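Local coordinates for 2-hydroxyhepta-2,4-diene-1, 7-dioateisomerase (Mycobacterium abscessus, PDB 3R6O), which is a probable 2-hydroxyhepta-2,4-diene-1,7-dioate isomerase, a magnesium-binding enzyme of the fumarylacetoacetate hydrolase family, at residues 132-146 and 210-224. Residues are numbered along the deposited sequence; the frame is centred on the assembly and turned at random.
Sequences FMKSPTSISGPRDAV and VVRGKGYPTFCPTGP
Lys134 and Lys214 bury the most surface here, and they meet end to backbone: Lys134 NZ donates to Lys214 O at 2.9 Å, in the carbonyl plane on a lone pair, and more weakly to Phe219 O. Bends at chi3 (83°) and chi4 (78°) curl the Lys134 chain round to these carbonyls, with its CE 3.5 Å from Cys220 CB. The Lys214 chain, extended until its last torsion, lays CE over one face of the Phe132 ring, 4.0 Å from the centroid, in a CH-pi contact; Val210 CG1 packs against the same ring at CD1. Both ammonium groups form salt bridges with Asp189, a magnesium ligand together with Glu160, and Lys214 NZ also bonds Thr191 OG1. The two lysines thus form a second shell that probably fixes the metal-binding carboxylate.

Thr218 is the third residue of the type II turn from Tyr216 to Phe219, with a left-handed backbone (phi 80°). Its CB and CG2 lie against Ala145 O, and its OG1 donates to Pro217 O and accepts from the backbone N of Ile147 in strand 146-148. Past the turn, Ile139-Ser140 and Cys220-Pro221 form a short parallel bridge: Cys220 N bonds Ser138 O (2.9 Å), Ser140 N weakly meets Cys220 O, and Thr222 N bonds Ser140 O (2.9 Å). Cys220 SG touches Ile139 CD1 at 3.8 Å. A water bridges strand and helix, donating to Met133 O and Val211 O and accepting from Ser135 N.

This two-stranded piece links strand 130-134, at one edge of the large mixed sheet beside 106-110, to strand 146-148, which borders 312-320; Phe219 and Pro221 pack on Ile190 of strand 181-192, and Ser135 OG bonds Gln105 of the second subunit.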
loop_
_atom_site.group_PDB
_atom_site.type_symbol
_atom_site.label_atom_id
_atom_site.label_comp_id
_atom_site.label_asym_id
_atom_site.label_seq_id
_atom_site.Cartn_x
_atom_site.Cartn_y
_atom_site.Cartn_z
ATOM N N PHE A 132 -4.850 -2.025 9.470
ATOM C CA PHE A 132 -4.965 -0.824 8.626
ATOM C C PHE A 132 -3.819 -0.780 7.677
ATOM O O PHE A 132 -2.808 -1.460 7.903
ATOM C CB PHE A 132 -4.912 0.478 9.433
ATOM C CG PHE A 132 -5.995 0.586 10.456
ATOM C CD1 PHE A 132 -7.304 0.572 10.057
ATOM C CD2 PHE A 132 -5.694 0.645 11.812
ATOM C CE1 PHE A 132 -8.365 0.626 11.001
ATOM C CE2 PHE A 132 -6.745 0.688 12.764
ATOM C CZ PHE A 132 -8.069 0.678 12.343
ATOM N N MET A 133 -3.970 0.062 6.638
ATOM C CA MET A 133 -2.891 0.323 5.711
ATOM C C MET A 133 -2.700 1.837 5.571
ATOM O O MET A 133 -3.669 2.592 5.389
ATOM C CB MET A 133 -3.122 -0.357 4.350
ATOM C CG MET A 133 -1.849 -1.116 3.849
ATOM S SD MET A 133 -2.068 -2.000 2.326
ATOM C CE MET A 133 -3.479 -2.948 2.723
ATOM N N LYS A 134 -1.446 2.266 5.690
ATOM C CA LYS A 134 -1.008 3.622 5.359
ATOM C C LYS A 134 -0.419 3.739 3.947
ATOM O O LYS A 134 0.395 2.935 3.571
ATOM C CB LYS A 134 0.085 4.058 6.349
ATOM C CG LYS A 134 -0.521 4.165 7.779
ATOM C CD LYS A 134 0.437 4.784 8.734
ATOM C CE LYS A 134 0.467 6.288 8.732
ATOM N NZ LYS A 134 -0.697 6.931 9.500
ATOM N N SER A 135 -0.764 4.792 3.214
ATOM C CA SER A 135 -0.150 5.024 1.914
ATOM C C SER A 135 1.360 5.094 2.075
ATOM O O SER A 135 1.835 5.761 3.015
ATOM C CB SER A 135 -0.636 6.339 1.337
ATOM O OG SER A 135 -0.034 6.593 0.102
ATOM N N PRO A 136 2.111 4.387 1.209
ATOM C CA PRO A 136 3.586 4.529 1.329
ATOM C C PRO A 136 4.063 5.969 1.186
ATOM O O PRO A 136 5.153 6.317 1.675
ATOM C CB PRO A 136 4.143 3.659 0.176
ATOM C CG PRO A 136 3.067 2.767 -0.204
ATOM C CD PRO A 136 1.738 3.424 0.153
ATOM N N THR A 137 3.280 6.830 0.551
ATOM C CA THR A 137 3.742 8.225 0.379
ATOM C C THR A 137 3.467 9.093 1.619
ATOM O O THR A 137 3.670 10.307 1.573
ATOM C CB THR A 137 3.146 8.878 -0.849
ATOM O OG1 THR A 137 1.721 8.785 -0.826
ATOM C CG2 THR A 137 3.720 8.198 -2.139
ATOM N N SER A 138 2.918 8.481 2.676
ATOM C CA SER A 138 2.836 9.119 3.975
ATOM C C SER A 138 4.187 9.111 4.722
ATOM O O SER A 138 4.354 9.882 5.679
ATOM C CB SER A 138 1.767 8.493 4.871
ATOM O OG SER A 138 2.049 7.146 5.237
ATOM N N ILE A 139 5.100 8.216 4.303
ATOM C CA ILE A 139 6.364 7.990 4.991
ATOM C C ILE A 139 7.136 9.291 5.042
ATOM O O ILE A 139 7.127 10.086 4.074
ATOM C CB ILE A 139 7.239 6.914 4.283
ATOM C CG1 ILE A 139 6.690 5.518 4.557
ATOM C CG2 ILE A 139 8.779 7.062 4.645
ATOM C CD1 ILE A 139 6.866 4.990 6.019
ATOM N N SER A 140 7.779 9.485 6.180
ATOM C CA SER A 140 8.405 10.728 6.538
ATOM C C SER A 140 9.535 10.480 7.505
ATOM O O SER A 140 9.643 9.404 8.111
ATOM C CB SER A 140 7.393 11.640 7.230
ATOM O OG SER A 140 7.727 12.948 6.906
ATOM N N GLY A 141 10.350 11.504 7.690
ATOM C CA GLY A 141 11.574 11.378 8.473
ATOM C C GLY A 141 11.429 11.756 9.930
ATOM O O GLY A 141 10.416 12.304 10.338
ATOM N N PRO A 142 12.478 11.532 10.720
ATOM C CA PRO A 142 12.414 11.723 12.177
ATOM C C PRO A 142 12.444 13.147 12.690
ATOM O O PRO A 142 12.295 13.350 13.899
ATOM C CB PRO A 142 13.684 11.022 12.649
ATOM C CG PRO A 142 14.608 11.228 11.520
ATOM C CD PRO A 142 13.773 10.950 10.330
ATOM N N ARG A 143 12.700 14.114 11.801
ATOM C CA ARG A 143 12.699 15.507 12.181
ATOM C C ARG A 143 11.802 16.334 11.280
ATOM O O ARG A 143 11.818 17.561 11.336
ATOM C CB ARG A 143 14.133 16.070 12.181
ATOM C CG ARG A 143 15.001 15.484 13.261
ATOM C CD ARG A 143 16.215 16.365 13.588
ATOM N NE ARG A 143 16.362 16.571 15.028
ATOM C CZ ARG A 143 15.978 17.663 15.699
ATOM N NH1 ARG A 143 15.412 18.700 15.090
ATOM N NH2 ARG A 143 16.166 17.718 17.008
ATOM N N ASP A 144 10.995 15.659 10.474
ATOM C CA ASP A 144 10.189 16.316 9.490
ATOM C C ASP A 144 8.855 16.755 10.080
ATOM O O ASP A 144 8.272 16.050 10.913
ATOM C CB ASP A 144 9.935 15.376 8.307
ATOM C CG ASP A 144 11.194 15.071 7.518
ATOM O OD1 ASP A 144 12.216 15.773 7.693
ATOM O OD2 ASP A 144 11.135 14.150 6.681
ATOM N N ALA A 145 8.343 17.875 9.590
ATOM C CA ALA A 145 7.084 18.379 10.061
ATOM C C ALA A 145 5.951 17.423 9.724
ATOM O O ALA A 145 5.948 16.783 8.661
ATOM C CB ALA A 145 6.783 19.734 9.492
ATOM N N VAL A 146 5.010 17.332 10.647
ATOM C CA VAL A 146 3.673 16.793 10.363
ATOM C C VAL A 146 2.793 17.945 9.926
ATOM O O VAL A 146 2.742 18.980 10.588
ATOM C CB VAL A 146 3.057 16.158 11.622
ATOM C CG1 VAL A 146 1.554 15.787 11.376
ATOM C CG2 VAL A 146 3.891 14.921 11.989
ATOM N N VAL A 210 -10.886 5.258 6.602
ATOM C CA VAL A 210 -9.696 5.064 7.402
ATOM C C VAL A 210 -8.424 5.247 6.580
ATOM O O VAL A 210 -7.453 5.839 7.057
ATOM C CB VAL A 210 -9.700 3.718 8.163
ATOM C CG1 VAL A 210 -8.460 3.599 8.987
ATOM C CG2 VAL A 210 -10.930 3.646 9.096
ATOM N N VAL A 211 -8.408 4.743 5.340
ATOM C CA VAL A 211 -7.291 4.972 4.458
ATOM C C VAL A 211 -6.992 6.458 4.261
ATOM O O VAL A 211 -5.841 6.888 4.441
ATOM C CB VAL A 211 -7.476 4.261 3.058
ATOM C CG1 VAL A 211 -6.413 4.750 2.057
ATOM C CG2 VAL A 211 -7.402 2.743 3.242
ATOM N N ARG A 212 -8.017 7.230 3.936
ATOM C CA ARG A 212 -7.917 8.693 3.826
ATOM C C ARG A 212 -7.325 9.342 5.079
ATOM O O ARG A 212 -6.385 10.151 4.985
ATOM C CB ARG A 212 -9.279 9.328 3.498
ATOM C CG ARG A 212 -9.201 10.801 3.130
ATOM C CD ARG A 212 -10.552 11.317 2.726
ATOM N NE ARG A 212 -10.895 10.907 1.364
ATOM C CZ ARG A 212 -12.117 10.901 0.854
ATOM N NH1 ARG A 212 -12.293 10.547 -0.432
ATOM N NH2 ARG A 212 -13.179 11.180 1.621
ATOM N N GLY A 213 -7.849 8.938 6.232
ATOM C CA GLY A 213 -7.436 9.517 7.503
ATOM C C GLY A 213 -6.008 9.228 7.930
ATOM O O GLY A 213 -5.406 9.990 8.649
ATOM N N LYS A 214 -5.460 8.135 7.444
ATOM C CA LYS A 214 -4.133 7.744 7.832
ATOM C C LYS A 214 -3.107 7.962 6.734
ATOM O O LYS A 214 -1.938 7.599 6.912
ATOM C CB LYS A 214 -4.160 6.281 8.233
ATOM C CG LYS A 214 -4.743 6.030 9.621
ATOM C CD LYS A 214 -4.816 4.551 9.956
ATOM C CE LYS A 214 -5.487 4.292 11.322
ATOM N NZ LYS A 214 -4.750 4.971 12.441
ATOM N N GLY A 215 -3.548 8.447 5.584
ATOM C CA GLY A 215 -2.733 8.344 4.361
ATOM C C GLY A 215 -2.075 9.596 3.771
ATOM O O GLY A 215 -1.391 9.510 2.725
ATOM N N TYR A 216 -2.305 10.747 4.368
ATOM C CA TYR A 216 -1.768 12.009 3.819
ATOM C C TYR A 216 -0.227 12.024 3.887
ATOM O O TYR A 216 0.320 11.406 4.804
ATOM C CB TYR A 216 -2.250 13.154 4.657
ATOM C CG TYR A 216 -3.690 13.601 4.442
ATOM C CD1 TYR A 216 -3.971 14.657 3.590
ATOM C CD2 TYR A 216 -4.744 12.999 5.110
ATOM C CE1 TYR A 216 -5.246 15.138 3.437
ATOM C CE2 TYR A 216 -6.075 13.495 4.946
ATOM C CZ TYR A 216 -6.283 14.548 4.106
ATOM O OH TYR A 216 -7.528 15.081 3.892
ATOM N N PRO A 217 0.447 12.824 3.036
ATOM C CA PRO A 217 1.879 13.041 3.255
ATOM C C PRO A 217 2.178 13.520 4.671
ATOM O O PRO A 217 1.421 14.311 5.220
ATOM C CB PRO A 217 2.221 14.148 2.264
ATOM C CG PRO A 217 1.186 13.988 1.150
ATOM C CD PRO A 217 -0.059 13.680 1.942
ATOM N N THR A 218 3.291 13.048 5.213
ATOM C CA THR A 218 3.784 13.349 6.565
ATOM C C THR A 218 3.116 12.540 7.675
ATOM O O THR A 218 3.543 12.657 8.837
ATOM C CB THR A 218 3.784 14.848 6.947
ATOM O OG1 THR A 218 2.481 15.301 7.357
ATOM C CG2 THR A 218 4.307 15.733 5.838
ATOM N N PHE A 219 2.082 11.747 7.338
ATOM C CA PHE A 219 1.346 10.977 8.350
ATOM C C PHE A 219 2.035 9.682 8.852
ATOM O O PHE A 219 1.508 9.014 9.746
ATOM C CB PHE A 219 -0.083 10.660 7.871
ATOM C CG PHE A 219 -1.061 11.791 8.012
ATOM C CD1 PHE A 219 -0.659 13.114 8.019
ATOM C CD2 PHE A 219 -2.415 11.513 8.122
ATOM C CE1 PHE A 219 -1.595 14.140 8.162
ATOM C CE2 PHE A 219 -3.353 12.529 8.243
ATOM C CZ PHE A 219 -2.947 13.833 8.251
ATOM N N CYS A 220 3.197 9.327 8.315
ATOM C CA CYS A 220 3.965 8.179 8.850
ATOM C C CYS A 220 5.434 8.511 9.098
ATOM O O CYS A 220 6.341 7.976 8.432
ATOM C CB CYS A 220 3.845 6.944 7.961
ATOM S SG CYS A 220 4.287 5.397 8.833
ATOM N N PRO A 221 5.697 9.422 10.042
ATOM C CA PRO A 221 7.054 9.626 10.504
ATOM C C PRO A 221 7.725 8.317 10.940
ATOM O O PRO A 221 7.092 7.481 11.568
ATOM C CB PRO A 221 6.889 10.574 11.696
ATOM C CG PRO A 221 5.589 11.233 11.503
ATOM C CD PRO A 221 4.744 10.248 10.785
ATOM N N THR A 222 9.001 8.159 10.599
ATOM C CA THR A 222 9.792 6.959 10.939
ATOM C C THR A 222 11.250 7.339 11.224
ATOM O O THR A 222 11.737 8.387 10.758
ATOM C CB THR A 222 9.822 5.944 9.758
ATOM O OG1 THR A 222 10.456 6.536 8.612
ATOM C CG2 THR A 222 8.431 5.484 9.382
ATOM N N GLY A 223 11.951 6.474 11.968
ATOM C CA GLY A 223 13.357 6.717 12.315
ATOM C C GLY A 223 13.525 7.235 13.741
ATOM O O GLY A 223 12.561 7.314 14.513
ATOM N N PRO A 224 14.737 7.662 14.086
ATOM C CA PRO A 224 15.829 7.996 13.161
ATOM C C PRO A 224 16.648 6.844 12.569
ATOM O O PRO A 224 17.464 7.091 11.670
ATOM C CB PRO A 224 16.736 8.908 14.012
ATOM C CG PRO A 224 16.456 8.529 15.425
ATOM C CD PRO A 224 14.988 8.130 15.454
HETATM O O HOH W 1 -3.519 5.245 4.291
HETATM O O HOH W 2 0.331 10.409 0.654
HETATM O O HOH W 3 5.013 11.824 3.496
#